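Local coordinates for protein TarM (PDB 4X7R) that belongs to the group 1 glycosyl transferases of the GT-B clan and binds uridine-5'-diphosphate in a pocket beside a Rossmann-like parallel sheet, at residues A[321-326]-A[352-357]; A[393-398]-A[418-423]; A[330-335]-A[399-404]. The protein carries 1 engineered substitution. All coordinates share one frame; numbering follows the deposited sequence.

Contact 1: residues A[321-326]-A[352-357]; sequences VGHISR and FHIYGE. With UDP (uridine-5'-diphosphate), chain E; SGN (2-deoxy-6-O-sulfo-2-(sulfoamino)-alpha-D-glucopyranose), chain C; 3YW ((2S)-2,3-dihydroxypropyl 2-acetamido-2-deoxy-alpha-D-glucopyranoside), chain F.
Val321 and Phe352 face each other as paired residues of the parallel strands 321-324 and 352-355, an example of how a parallel sheet places the residues that follow its strands at a ligand. Val321 CB lies over one face of the Phe352 ring, 4.0 Å from its centroid and displaced toward the rim, in a CH-pi contact. The valine torsion, with CG1 anti to the backbone N (chi1 175°), also brings Val321 CG1 to 3.7 Å from Phe352 CE2. Backbone bonds then alternate, from His353 N to Val321 O, His323 N to His353 O and Tyr355 N to His323 O, before Ser325 N, one residue past its strand, reaches Tyr355 O. On the face shared by Ile324 and Tyr355, Ile324 CG1 packs 4.1 Å from Tyr355 CB, while Ile324 CG2 turns to the base of UDP, 3.5 Å from UDP C4.

This buried ladder gives way to a looser, solvent side at Glu357, which points away and is exposed. Arg326, by contrast, is buried among the ligands. Arg326 NE bonds UDP O2B at 2.9 Å and Arg326 NH2 bonds UDP O3B at 2.7 Å, while Arg326 NH1 turns to SGN. 3YW O2 sits over one guanidinium face. Ser325 OG, accepting a hydrogen bond from His323 NE2 and donating to Arg326 O, ties the loop back to the strand.

Helix 333-346 covers His323 and Ile354, helix 386-391 covers Ile324 and Tyr355, and strands 395-398 and 377-381 flank this beta-alpha-beta pair within the sheet.

Contact 2: residues A[393-398]-A[418-423]; sequences FKLVVS and PVVAFD
Leu395 meets both Pro418 and Val420, and so joins the start of one parallel strand to the body of the next. Leu395 CB rests 3.4 Å from Pro418 O. With CG between the backbone N and the carbonyl carbon (chi1 65°), Leu395 sends CD1 across to Val420 CG2 at 3.9 Å. Farther along, Val397 CG2 packs 3.5 Å from Val420 O, and Ser398 CB meets Ala421 CB at 3.7 Å, a close fit that two small side chains permit.

Beneath these touches runs the backbone ladder that sets their register. Val396 N donates to Pro418 O, Val420 N to Val396 O, Ser398 N to Val420 O, and finally Phe422 N to Ser398 O, at 3.1 Å. The hydroxyl of Ser398, turned anti to its backbone N (chi1 178°), approaches the partner strand through water: Ser398 OG lies 2.8 Å from water 1, which is also within hydrogen-bonding distance of Phe422 O. Such a bridge would extend the pairing to the side-chain level near the C-terminal part of the ladder.

A second shell holds both faces. Met449 of helix 446-457 lies against Val397 and Val420, and helix 407-414 packs on Val396, Ser398 and Val419. At the strand entrance Lys394 NZ forms a salt bridge with Asp460 and a hydrogen bond with Val457 O.

Strand 395-398, helix 407-414 and strand 419-422 make a beta-alpha-beta crossover, the repeating device of the Rossmann-like domains from which a GT-B protein is built.

Contact 3: residues A[330-335]-A[399-404]; sequences TKRIDL and TSQYEG. With 3YW ((2S)-2,3-dihydroxypropyl 2-acetamido-2-deoxy-alpha-D-glucopyranoside), chain F; UDP (uridine-5'-diphosphate), chain E.
Lys331 and Glu403 each bend at chi2 (-69° and -64°), and the lysine then runs extended to NZ, which brings the two side chains together almost at a right angle. Lys331 NZ meets the syn lone pair of Glu403 OE2 at 2.8 Å in a salt bridge, with only a weak bond to the other oxygen. The same NZ donates to UDP O3A and UDP O3B. Glu403 OE1 accepts from 3YW O3 at 2.7 Å, and Gly404 N donates to that hydroxyl. Second-shell support comes from Ser400, whose OG donates to Glu403 OE2 at 2.6 Å from the anti side, well out of the carboxylate plane; together with 3YW O3 on the other oxygen, these donors would restrict the rotation of the carboxylate.

The backbones are joined by Gln401 N and Thr330 O, 2.9 Å apart in a nearly straight bond. Thr399 OG1 faces both Arg332 O, at 2.8 Å, and Lys331 O, so its one proton has two possible acceptors. Arg332 CG packs 3.5 Å from Gln401 CG, while the Arg332 guanidinium grips Asp334 side-on and carries Leu335 CD1 over the centre of one face. Water 2 spans Thr330 OG1 and Tyr402 O.

Glu403 and Glu411, which also bonds UDP, are spaced as in the EX7E motif of GT-B families, and the loop lies, as expected, at the nucleotide-binding cleft.

The three contacts lie within one Rossmann-like domain, their centres about 11 to 12 Å apart. Contacts 1 and 2 come in series along the chain and share a six-stranded parallel sheet, in which strands 320-324 and 395-398 are neighbours; a probable hydrogen bond from Gly322 N to Leu395 O joins them. Contact 3 interleaves with both: residues 330-335 follow strand 320-324 and lead into helix 333-346, whereas 399-404 continues directly from strand 395-398. It therefore spans loops leaving two adjacent strands. Contacts 1 and 3 both reach UDP and 3YW, while contact 2 stands behind them, with Phe422 packed against Thr399 and Leu335. Sheet and ligand-binding loops thus form one continuous unit.

Contact 1: residues A[321-326]-A[352-357]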
loop_
_atom_site.group_PDB
_atom_site.type_symbol
_atom_site.label_atom_id
_atom_site.label_comp_id
_atom_site.label_asym_id
_atom_site.label_seq_id
_atom_site.Cartn_x
_atom_site.Cartn_y
_atom_site.Cartn_z
ATOM N N VAL A 321 -1.976 0.895 -26.154
ATOM C CA VAL A 321 -1.855 -0.249 -25.250
ATOM C C VAL A 321 -1.573 0.331 -23.873
ATOM O O VAL A 321 -0.625 1.102 -23.710
ATOM C CB VAL A 321 -0.788 -1.283 -25.702
ATOM C CG1 VAL A 321 -0.619 -2.386 -24.666
ATOM C CG2 VAL A 321 -1.142 -1.881 -27.054
ATOM N N GLY A 322 -2.419 -0.001 -22.913
ATOM C CA GLY A 322 -2.282 0.511 -21.556
ATOM C C GLY A 322 -1.715 -0.464 -20.551
ATOM O O GLY A 322 -1.794 -1.681 -20.739
ATOM N N HIS A 323 -1.140 0.083 -19.467
ATOM C CA HIS A 323 -0.581 -0.671 -18.349
ATOM C C HIS A 323 -0.615 0.233 -17.121
ATOM O O HIS A 323 0.077 1.248 -17.094
ATOM C CB HIS A 323 0.844 -1.163 -18.656
ATOM C CG HIS A 323 1.410 -2.074 -17.614
ATOM N ND1 HIS A 323 1.465 -3.435 -17.804
ATOM C CD2 HIS A 323 1.954 -1.781 -16.413
ATOM C CE1 HIS A 323 2.004 -3.929 -16.701
ATOM N NE2 HIS A 323 2.308 -2.970 -15.835
ATOM N N ILE A 324 -1.465 -0.111 -16.130
ATOM C CA ILE A 324 -1.641 0.644 -14.885
ATOM C C ILE A 324 -1.276 -0.254 -13.709
ATOM O O ILE A 324 -2.023 -1.188 -13.410
ATOM C CB ILE A 324 -3.093 1.216 -14.732
ATOM C CG1 ILE A 324 -3.555 2.032 -15.967
ATOM C CG2 ILE A 324 -3.217 2.051 -13.456
ATOM C CD1 ILE A 324 -5.107 2.261 -16.030
ATOM N N SER A 325 -0.137 0.020 -13.035
ATOM C CA SER A 325 0.307 -0.767 -11.878
ATOM C C SER A 325 1.321 -0.024 -11.004
ATOM O O SER A 325 1.786 1.065 -11.363
ATOM C CB SER A 325 0.940 -2.078 -12.348
ATOM O OG SER A 325 2.251 -1.881 -12.856
ATOM N N ARG A 326 1.698 -0.659 -9.864
ATOM C CA ARG A 326 2.809 -0.237 -9.018
ATOM C C ARG A 326 4.011 -0.651 -9.893
ATOM O O ARG A 326 3.976 -1.746 -10.483
ATOM C CB ARG A 326 2.866 -1.068 -7.727
ATOM C CG ARG A 326 1.799 -0.766 -6.708
ATOM C CD ARG A 326 2.000 -1.611 -5.451
ATOM N NE ARG A 326 1.823 -3.042 -5.719
ATOM C CZ ARG A 326 2.709 -3.986 -5.420
ATOM N NH1 ARG A 326 3.844 -3.671 -4.812
ATOM N NH2 ARG A 326 2.463 -5.254 -5.717
ATOM N N PHE A 352 2.280 2.889 -26.192
ATOM C CA PHE A 352 2.236 2.183 -24.919
ATOM C C PHE A 352 2.245 3.219 -23.805
ATOM O O PHE A 352 3.205 3.987 -23.674
ATOM C CB PHE A 352 3.392 1.170 -24.784
ATOM C CG PHE A 352 3.278 -0.063 -25.658
ATOM C CD1 PHE A 352 3.570 -0.006 -27.017
ATOM C CD2 PHE A 352 2.913 -1.289 -25.116
ATOM C CE1 PHE A 352 3.455 -1.144 -27.825
ATOM C CE2 PHE A 352 2.810 -2.429 -25.925
ATOM C CZ PHE A 352 3.079 -2.348 -27.273
ATOM N N HIS A 353 1.133 3.281 -23.044
ATOM C CA HIS A 353 0.938 4.199 -21.920
ATOM C C HIS A 353 1.110 3.430 -20.627
ATOM O O HIS A 353 0.277 2.575 -20.300
ATOM C CB HIS A 353 -0.461 4.837 -21.964
ATOM C CG HIS A 353 -0.668 5.855 -23.043
ATOM N ND1 HIS A 353 -1.721 6.748 -22.986
ATOM C CD2 HIS A 353 0.036 6.084 -24.177
ATOM C CE1 HIS A 353 -1.627 7.481 -24.080
ATOM N NE2 HIS A 353 -0.585 7.117 -24.825
ATOM N N ILE A 354 2.190 3.726 -19.889
ATOM C CA ILE A 354 2.501 3.042 -18.645
ATOM C C ILE A 354 2.314 3.987 -17.463
ATOM O O ILE A 354 3.066 4.952 -17.319
ATOM C CB ILE A 354 3.906 2.357 -18.686
ATOM C CG1 ILE A 354 4.088 1.501 -19.974
ATOM C CG2 ILE A 354 4.156 1.525 -17.419
ATOM C CD1 ILE A 354 5.472 0.939 -20.207
ATOM N N TYR A 355 1.304 3.703 -16.619
ATOM C CA TYR A 355 0.989 4.495 -15.434
ATOM C C TYR A 355 1.493 3.847 -14.164
ATOM O O TYR A 355 1.517 2.616 -14.062
ATOM C CB TYR A 355 -0.522 4.732 -15.316
ATOM C CG TYR A 355 -1.070 5.707 -16.336
ATOM C CD1 TYR A 355 -1.480 5.274 -17.595
ATOM C CD2 TYR A 355 -1.201 7.064 -16.035
ATOM C CE1 TYR A 355 -2.003 6.163 -18.530
ATOM C CE2 TYR A 355 -1.727 7.961 -16.965
ATOM C CZ TYR A 355 -2.117 7.505 -18.212
ATOM O OH TYR A 355 -2.640 8.371 -19.134
ATOM N N GLY A 356 1.841 4.686 -13.195
ATOM C CA GLY A 356 2.303 4.260 -11.883
ATOM C C GLY A 356 3.667 4.795 -11.515
ATOM O O GLY A 356 4.285 5.532 -12.290
ATOM N N GLU A 357 4.129 4.440 -10.311
ATOM C CA GLU A 357 5.434 4.827 -9.759
ATOM C C GLU A 357 5.985 3.635 -8.987
ATOM O O GLU A 357 5.215 2.769 -8.551
ATOM C CB GLU A 357 5.311 6.020 -8.811
ATOM C CG GLU A 357 4.799 7.295 -9.455
ATOM C CD GLU A 357 4.468 8.381 -8.464
ATOM O OE1 GLU A 357 4.271 8.082 -7.261
ATOM O OE2 GLU A 357 4.403 9.553 -8.901
HETATM N N1 UDP E . -3.446 1.963 -9.408
HETATM C C2 UDP E . -3.921 3.248 -9.601
HETATM N N3 UDP E . -3.071 4.088 -10.281
HETATM C C4 UDP E . -1.814 3.791 -10.759
HETATM C C5 UDP E . -1.363 2.452 -10.480
HETATM C C6 UDP E . -2.174 1.596 -9.829
HETATM O O2 UDP E . -5.014 3.622 -9.199
HETATM O O4 UDP E . -1.184 4.655 -11.398
HETATM C "C1'" UDP E . -4.406 0.976 -8.854
HETATM C "C2'" UDP E . -5.184 0.200 -9.913
HETATM O "O2'" UDP E . -6.334 0.919 -10.329
HETATM C "C3'" UDP E . -5.556 -1.070 -9.146
HETATM C "C4'" UDP E . -4.364 -1.269 -8.214
HETATM O "O4'" UDP E . -3.697 0.011 -8.107
HETATM O "O3'" UDP E . -6.800 -1.045 -8.446
HETATM C "C5'" UDP E . -3.387 -2.328 -8.655
HETATM O "O5'" UDP E . -4.017 -3.603 -8.398
HETATM P PA UDP E . -3.423 -5.037 -8.806
HETATM O O1A UDP E . -4.186 -6.089 -8.098
HETATM O O2A UDP E . -3.539 -5.198 -10.330
HETATM O O3A UDP E . -1.917 -5.078 -8.388
HETATM P PB UDP E . -1.156 -4.766 -7.010
HETATM O O1B UDP E . -2.001 -5.217 -5.848
HETATM O O2B UDP E . -0.876 -3.264 -6.885
HETATM O O3B UDP E . 0.144 -5.546 -6.984
HETATM C C1 SGN C . 4.320 -3.743 0.212
HETATM C C2 SGN C . 4.936 -3.442 -1.185
HETATM C C3 SGN C . 4.642 -1.982 -1.646
HETATM C C4 SGN C . 3.159 -1.601 -1.462
HETATM C C5 SGN C . 2.642 -1.998 -0.057
HETATM C C6 SGN C . 1.155 -1.696 0.100
HETATM N N2 SGN C . 6.382 -3.709 -1.167
HETATM O O3 SGN C . 4.981 -1.818 -3.038
HETATM O O4 SGN C . 2.971 -0.186 -1.668
HETATM O O5 SGN C . 2.894 -3.422 0.221
HETATM O O6 SGN C . 0.446 -2.414 -0.908
HETATM S S1 SGN C . 6.762 -5.194 -1.975
HETATM O O1S SGN C . 6.420 -5.067 -3.462
HETATM O O2S SGN C . 5.970 -6.365 -1.362
HETATM O O3S SGN C . 8.266 -5.434 -1.786
HETATM S S2 SGN C . -0.432 -1.681 -1.913
HETATM O O4S SGN C . -0.821 -2.710 -2.986
HETATM O O5S SGN C . 0.283 -0.505 -2.572
HETATM O O6S SGN C . -1.651 -1.184 -1.138
HETATM O O3A 3YW F . 2.303 -7.208 -0.892
HETATM C C4A 3YW F . -0.891 -6.278 -2.616
HETATM C C5A 3YW F . 0.575 -6.585 -2.440
HETATM O O5 3YW F . -3.468 -7.585 -3.673
HETATM C C6A 3YW F . 0.903 -7.013 -1.031
HETATM C C5 3YW F . -4.391 -7.310 -4.735
HETATM C C6 3YW F . -5.736 -7.087 -4.086
HETATM C C4 3YW F . -4.346 -8.468 -5.730
HETATM O O6 3YW F . -6.160 -8.217 -3.337
HETATM C C3 3YW F . -2.969 -8.481 -6.385
HETATM O O4 3YW F . -5.335 -8.287 -6.738
HETATM O O3 3YW F . -2.838 -9.557 -7.314
HETATM O O7 3YW F . 0.330 -10.192 -5.821
HETATM C C7 3YW F . 0.391 -9.027 -6.200
HETATM C C8 3YW F . 1.563 -8.504 -6.976
HETATM N N2 3YW F . -0.584 -8.150 -5.956
HETATM C C2 3YW F . -1.850 -8.518 -5.343
HETATM C C1 3YW F . -2.103 -7.697 -4.066
HETATM O O1 3YW F . -1.374 -6.509 -3.942
HETATM O O2 3YW F . 1.334 -5.424 -2.781
#

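Contact 2: residues A[393-398]-A[418-423]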
loop_
_atom_site.group_PDB
_atom_site.type_symbol
_atom_site.label_atom_id
_atom_site.label_comp_id
_atom_site.label_asym_id
_atom_site.label_seq_id
_atom_site.Cartn_x
_atom_site.Cartn_y
_atom_site.Cartn_z
ATOM N N PHE A 393 -7.403 3.562 -23.744
ATOM C CA PHE A 393 -6.720 2.357 -24.233
ATOM C C PHE A 393 -7.605 1.480 -25.111
ATOM O O PHE A 393 -8.798 1.356 -24.847
ATOM C CB PHE A 393 -6.138 1.514 -23.078
ATOM C CG PHE A 393 -5.448 2.216 -21.925
ATOM C CD1 PHE A 393 -4.572 3.276 -22.150
ATOM C CD2 PHE A 393 -5.594 1.750 -20.621
ATOM C CE1 PHE A 393 -3.912 3.902 -21.083
ATOM C CE2 PHE A 393 -4.927 2.370 -19.555
ATOM C CZ PHE A 393 -4.093 3.442 -19.791
ATOM N N LYS A 394 -7.014 0.867 -26.154
ATOM C CA LYS A 394 -7.691 -0.076 -27.057
ATOM C C LYS A 394 -7.684 -1.476 -26.386
ATOM O O LYS A 394 -8.647 -2.242 -26.499
ATOM C CB LYS A 394 -6.972 -0.116 -28.421
ATOM C CG LYS A 394 -7.686 -0.962 -29.469
ATOM C CD LYS A 394 -7.268 -0.599 -30.867
ATOM C CE LYS A 394 -8.160 -1.273 -31.875
ATOM N NZ LYS A 394 -7.935 -0.739 -33.241
ATOM N N LEU A 395 -6.577 -1.780 -25.683
ATOM C CA LEU A 395 -6.360 -3.009 -24.928
ATOM C C LEU A 395 -5.363 -2.767 -23.807
ATOM O O LEU A 395 -4.674 -1.743 -23.775
ATOM C CB LEU A 395 -5.936 -4.196 -25.825
ATOM C CG LEU A 395 -4.594 -4.077 -26.540
ATOM C CD1 LEU A 395 -3.604 -5.090 -26.020
ATOM C CD2 LEU A 395 -4.771 -4.248 -28.008
ATOM N N VAL A 396 -5.296 -3.716 -22.881
ATOM C CA VAL A 396 -4.405 -3.667 -21.732
ATOM C C VAL A 396 -3.507 -4.908 -21.762
ATOM O O VAL A 396 -3.866 -5.946 -22.321
ATOM C CB VAL A 396 -5.208 -3.444 -20.414
ATOM C CG1 VAL A 396 -4.453 -3.900 -19.174
ATOM C CG2 VAL A 396 -5.638 -1.983 -20.281
ATOM N N VAL A 397 -2.307 -4.762 -21.225
ATOM C CA VAL A 397 -1.320 -5.819 -21.228
ATOM C C VAL A 397 -0.834 -6.136 -19.803
ATOM O O VAL A 397 -0.784 -5.238 -18.949
ATOM C CB VAL A 397 -0.186 -5.430 -22.209
ATOM C CG1 VAL A 397 0.592 -4.215 -21.710
ATOM C CG2 VAL A 397 0.732 -6.596 -22.497
ATOM N N SER A 398 -0.510 -7.425 -19.546
ATOM C CA SER A 398 0.058 -7.874 -18.276
ATOM C C SER A 398 1.213 -8.827 -18.527
ATOM O O SER A 398 1.016 -9.888 -19.117
ATOM C CB SER A 398 -0.988 -8.539 -17.391
ATOM O OG SER A 398 -0.364 -9.000 -16.200
ATOM N N PRO A 418 -9.893 -5.316 -23.496
ATOM C CA PRO A 418 -9.402 -6.703 -23.355
ATOM C C PRO A 418 -7.961 -6.780 -22.881
ATOM O O PRO A 418 -7.171 -5.866 -23.121
ATOM C CB PRO A 418 -9.603 -7.309 -24.751
ATOM C CG PRO A 418 -9.623 -6.140 -25.688
ATOM C CD PRO A 418 -10.153 -4.961 -24.913
ATOM N N VAL A 419 -7.647 -7.860 -22.163
ATOM C CA VAL A 419 -6.317 -8.099 -21.604
ATOM C C VAL A 419 -5.557 -9.166 -22.394
ATOM O O VAL A 419 -6.130 -10.190 -22.781
ATOM C CB VAL A 419 -6.404 -8.470 -20.098
ATOM C CG1 VAL A 419 -5.019 -8.675 -19.494
ATOM C CG2 VAL A 419 -7.168 -7.413 -19.314
ATOM N N VAL A 420 -4.261 -8.899 -22.629
ATOM C CA VAL A 420 -3.255 -9.807 -23.178
ATOM C C VAL A 420 -2.284 -10.014 -21.967
ATOM O O VAL A 420 -1.596 -9.088 -21.537
ATOM C CB VAL A 420 -2.581 -9.282 -24.471
ATOM C CG1 VAL A 420 -1.621 -10.325 -25.041
ATOM C CG2 VAL A 420 -3.635 -8.924 -25.527
ATOM N N ALA A 421 -2.363 -11.188 -21.336
ATOM C CA ALA A 421 -1.636 -11.490 -20.123
ATOM C C ALA A 421 -0.880 -12.801 -20.151
ATOM O O ALA A 421 -1.344 -13.768 -20.753
ATOM C CB ALA A 421 -2.606 -11.505 -18.952
ATOM N N PHE A 422 0.263 -12.854 -19.429
ATOM C CA PHE A 422 0.986 -14.105 -19.259
ATOM C C PHE A 422 0.123 -14.993 -18.344
ATOM O O PHE A 422 -0.390 -14.491 -17.339
ATOM C CB PHE A 422 2.388 -13.876 -18.651
ATOM C CG PHE A 422 3.450 -13.330 -19.586
ATOM C CD1 PHE A 422 3.454 -13.663 -20.936
ATOM C CD2 PHE A 422 4.472 -12.520 -19.105
ATOM C CE1 PHE A 422 4.454 -13.180 -21.795
ATOM C CE2 PHE A 422 5.473 -12.037 -19.964
ATOM C CZ PHE A 422 5.461 -12.375 -21.303
ATOM N N ASP A 423 -0.110 -16.270 -18.735
ATOM C CA ASP A 423 -0.900 -17.222 -17.948
ATOM C C ASP A 423 -0.057 -17.649 -16.734
ATOM O O ASP A 423 0.757 -18.567 -16.837
ATOM C CB ASP A 423 -1.331 -18.452 -18.797
ATOM C CG ASP A 423 -2.408 -19.309 -18.127
ATOM O OD1 ASP A 423 -2.652 -19.125 -16.909
ATOM O OD2 ASP A 423 -3.000 -20.162 -18.811
HETATM O O HOH W 1 0.294 -11.748 -16.307
#

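Contact 3: residues A[330-335]-A[399-404]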
loop_
_atom_site.group_PDB
_atom_site.type_symbol
_atom_site.label_atom_id
_atom_site.label_comp_id
_atom_site.label_asym_id
_atom_site.label_seq_id
_atom_site.Cartn_x
_atom_site.Cartn_y
_atom_site.Cartn_z
ATOM N N THR A 330 7.997 -7.619 -9.774
ATOM C CA THR A 330 7.080 -8.728 -10.116
ATOM C C THR A 330 6.191 -8.473 -11.328
ATOM O O THR A 330 5.745 -9.420 -11.974
ATOM C CB THR A 330 6.305 -9.221 -8.909
ATOM O OG1 THR A 330 5.517 -8.149 -8.432
ATOM C CG2 THR A 330 7.196 -9.752 -7.811
ATOM N N LYS A 331 5.966 -7.185 -11.654
ATOM C CA LYS A 331 5.154 -6.745 -12.789
ATOM C C LYS A 331 5.889 -6.931 -14.107
ATOM O O LYS A 331 5.254 -6.929 -15.167
ATOM C CB LYS A 331 4.678 -5.291 -12.599
ATOM C CG LYS A 331 3.886 -5.048 -11.308
ATOM C CD LYS A 331 2.503 -5.703 -11.293
ATOM C CE LYS A 331 1.919 -5.600 -9.910
ATOM N NZ LYS A 331 0.601 -6.280 -9.813
ATOM N N ARG A 332 7.226 -7.145 -14.042
ATOM C CA ARG A 332 8.102 -7.383 -15.198
ATOM C C ARG A 332 7.846 -6.421 -16.351
ATOM O O ARG A 332 7.613 -6.849 -17.483
ATOM C CB ARG A 332 8.070 -8.861 -15.660
ATOM C CG ARG A 332 8.694 -9.850 -14.674
ATOM C CD ARG A 332 10.166 -9.596 -14.321
ATOM N NE ARG A 332 11.052 -9.582 -15.490
ATOM C CZ ARG A 332 11.618 -10.660 -16.013
ATOM N NH1 ARG A 332 11.381 -11.859 -15.499
ATOM N NH2 ARG A 332 12.418 -10.551 -17.066
ATOM N N ILE A 333 7.865 -5.107 -16.044
ATOM C CA ILE A 333 7.668 -4.034 -17.025
ATOM C C ILE A 333 8.838 -4.049 -18.030
ATOM O O ILE A 333 8.661 -3.628 -19.173
ATOM C CB ILE A 333 7.377 -2.663 -16.339
ATOM C CG1 ILE A 333 6.139 -2.794 -15.411
ATOM C CG2 ILE A 333 7.137 -1.549 -17.374
ATOM C CD1 ILE A 333 6.076 -1.881 -14.247
ATOM N N ASP A 334 9.988 -4.656 -17.635
ATOM C CA ASP A 334 11.157 -4.859 -18.508
ATOM C C ASP A 334 10.755 -5.771 -19.656
ATOM O O ASP A 334 11.146 -5.506 -20.785
ATOM C CB ASP A 334 12.364 -5.424 -17.731
ATOM C CG ASP A 334 12.139 -6.763 -17.044
ATOM O OD1 ASP A 334 11.296 -6.824 -16.119
ATOM O OD2 ASP A 334 12.856 -7.730 -17.382
ATOM N N LEU A 335 9.897 -6.796 -19.378
ATOM C CA LEU A 335 9.370 -7.711 -20.398
ATOM C C LEU A 335 8.355 -6.996 -21.283
ATOM O O LEU A 335 8.292 -7.270 -22.477
ATOM C CB LEU A 335 8.783 -9.003 -19.799
ATOM C CG LEU A 335 9.793 -10.066 -19.324
ATOM C CD1 LEU A 335 9.080 -11.259 -18.702
ATOM C CD2 LEU A 335 10.664 -10.567 -20.468
ATOM N N THR A 399 2.421 -8.423 -18.102
ATOM C CA THR A 399 3.643 -9.231 -18.187
ATOM C C THR A 399 3.995 -9.731 -16.785
ATOM O O THR A 399 5.023 -10.367 -16.603
ATOM C CB THR A 399 4.821 -8.439 -18.823
ATOM O OG1 THR A 399 4.913 -7.148 -18.212
ATOM C CG2 THR A 399 4.686 -8.303 -20.316
ATOM N N SER A 400 3.131 -9.455 -15.808
ATOM C CA SER A 400 3.318 -9.837 -14.401
ATOM C C SER A 400 3.576 -11.333 -14.247
ATOM O O SER A 400 2.948 -12.142 -14.934
ATOM C CB SER A 400 2.121 -9.411 -13.563
ATOM O OG SER A 400 2.420 -9.596 -12.191
ATOM N N GLN A 401 4.526 -11.685 -13.375
ATOM C CA GLN A 401 4.900 -13.081 -13.140
ATOM C C GLN A 401 4.209 -13.663 -11.918
ATOM O O GLN A 401 4.182 -14.888 -11.771
ATOM C CB GLN A 401 6.431 -13.235 -13.014
ATOM C CG GLN A 401 7.192 -13.019 -14.327
ATOM C CD GLN A 401 7.308 -14.225 -15.214
ATOM O OE1 GLN A 401 7.158 -15.374 -14.786
ATOM N NE2 GLN A 401 7.658 -13.988 -16.468
ATOM N N TYR A 402 3.727 -12.803 -11.002
ATOM C CA TYR A 402 3.063 -13.283 -9.791
ATOM C C TYR A 402 1.897 -12.361 -9.409
ATOM O O TYR A 402 2.065 -11.139 -9.370
ATOM C CB TYR A 402 4.047 -13.390 -8.593
ATOM C CG TYR A 402 5.394 -14.012 -8.915
ATOM C CD1 TYR A 402 5.586 -15.391 -8.838
ATOM C CD2 TYR A 402 6.478 -13.223 -9.296
ATOM C CE1 TYR A 402 6.823 -15.969 -9.138
ATOM C CE2 TYR A 402 7.710 -13.793 -9.623
ATOM C CZ TYR A 402 7.879 -15.164 -9.533
ATOM O OH TYR A 402 9.089 -15.723 -9.856
ATOM N N GLU A 403 0.734 -12.947 -9.097
ATOM C CA GLU A 403 -0.429 -12.202 -8.632
ATOM C C GLU A 403 -1.207 -13.058 -7.637
ATOM O O GLU A 403 -1.101 -14.295 -7.637
ATOM C CB GLU A 403 -1.380 -11.800 -9.801
ATOM C CG GLU A 403 -0.851 -10.825 -10.843
ATOM C CD GLU A 403 -0.527 -9.429 -10.341
ATOM O OE1 GLU A 403 -1.054 -9.028 -9.278
ATOM O OE2 GLU A 403 0.267 -8.735 -11.017
ATOM N N GLY A 404 -2.022 -12.384 -6.853
ATOM C CA GLY A 404 -3.015 -12.991 -5.988
ATOM C C GLY A 404 -4.289 -13.091 -6.799
ATOM O O GLY A 404 -5.009 -14.092 -6.737
HETATM O O3A 3YW F . 2.303 -7.208 -0.892
HETATM C C4A 3YW F . -0.891 -6.278 -2.616
HETATM C C5A 3YW F . 0.575 -6.585 -2.440
HETATM O O5 3YW F . -3.468 -7.585 -3.673
HETATM C C6A 3YW F . 0.903 -7.013 -1.031
HETATM C C5 3YW F . -4.391 -7.310 -4.735
HETATM C C6 3YW F . -5.736 -7.087 -4.086
HETATM C C4 3YW F . -4.346 -8.468 -5.730
HETATM O O6 3YW F . -6.160 -8.217 -3.337
HETATM C C3 3YW F . -2.969 -8.481 -6.385
HETATM O O4 3YW F . -5.335 -8.287 -6.738
HETATM O O3 3YW F . -2.838 -9.557 -7.314
HETATM O O7 3YW F . 0.330 -10.192 -5.821
HETATM C C7 3YW F . 0.391 -9.027 -6.200
HETATM C C8 3YW F . 1.563 -8.504 -6.976
HETATM N N2 3YW F . -0.584 -8.150 -5.956
HETATM C C2 3YW F . -1.850 -8.518 -5.343
HETATM C C1 3YW F . -2.103 -7.697 -4.066
HETATM O O1 3YW F . -1.374 -6.509 -3.942
HETATM O O2 3YW F . 1.334 -5.424 -2.781
HETATM N N1 UDP E . -3.446 1.963 -9.408
HETATM C C2 UDP E . -3.921 3.248 -9.601
HETATM N N3 UDP E . -3.071 4.088 -10.281
HETATM C C4 UDP E . -1.814 3.791 -10.759
HETATM C C5 UDP E . -1.363 2.452 -10.480
HETATM C C6 UDP E . -2.174 1.596 -9.829
HETATM O O2 UDP E . -5.014 3.622 -9.199
HETATM O O4 UDP E . -1.184 4.655 -11.398
HETATM C "C1'" UDP E . -4.406 0.976 -8.854
HETATM C "C2'" UDP E . -5.184 0.200 -9.913
HETATM O "O2'" UDP E . -6.334 0.919 -10.329
HETATM C "C3'" UDP E . -5.556 -1.070 -9.146
HETATM C "C4'" UDP E . -4.364 -1.269 -8.214
HETATM O "O4'" UDP E . -3.697 0.011 -8.107
HETATM O "O3'" UDP E . -6.800 -1.045 -8.446
HETATM C "C5'" UDP E . -3.387 -2.328 -8.655
HETATM O "O5'" UDP E . -4.017 -3.603 -8.398
HETATM P PA UDP E . -3.423 -5.037 -8.806
HETATM O O1A UDP E . -4.186 -6.089 -8.098
HETATM O O2A UDP E . -3.539 -5.198 -10.330
HETATM O O3A UDP E . -1.917 -5.078 -8.388
HETATM P PB UDP E . -1.156 -4.766 -7.010
HETATM O O1B UDP E . -2.001 -5.217 -5.848
HETATM O O2B UDP E . -0.876 -3.264 -6.885
HETATM O O3B UDP E . 0.144 -5.546 -6.984
HETATM O O HOH W 2 3.261 -8.689 -9.641
#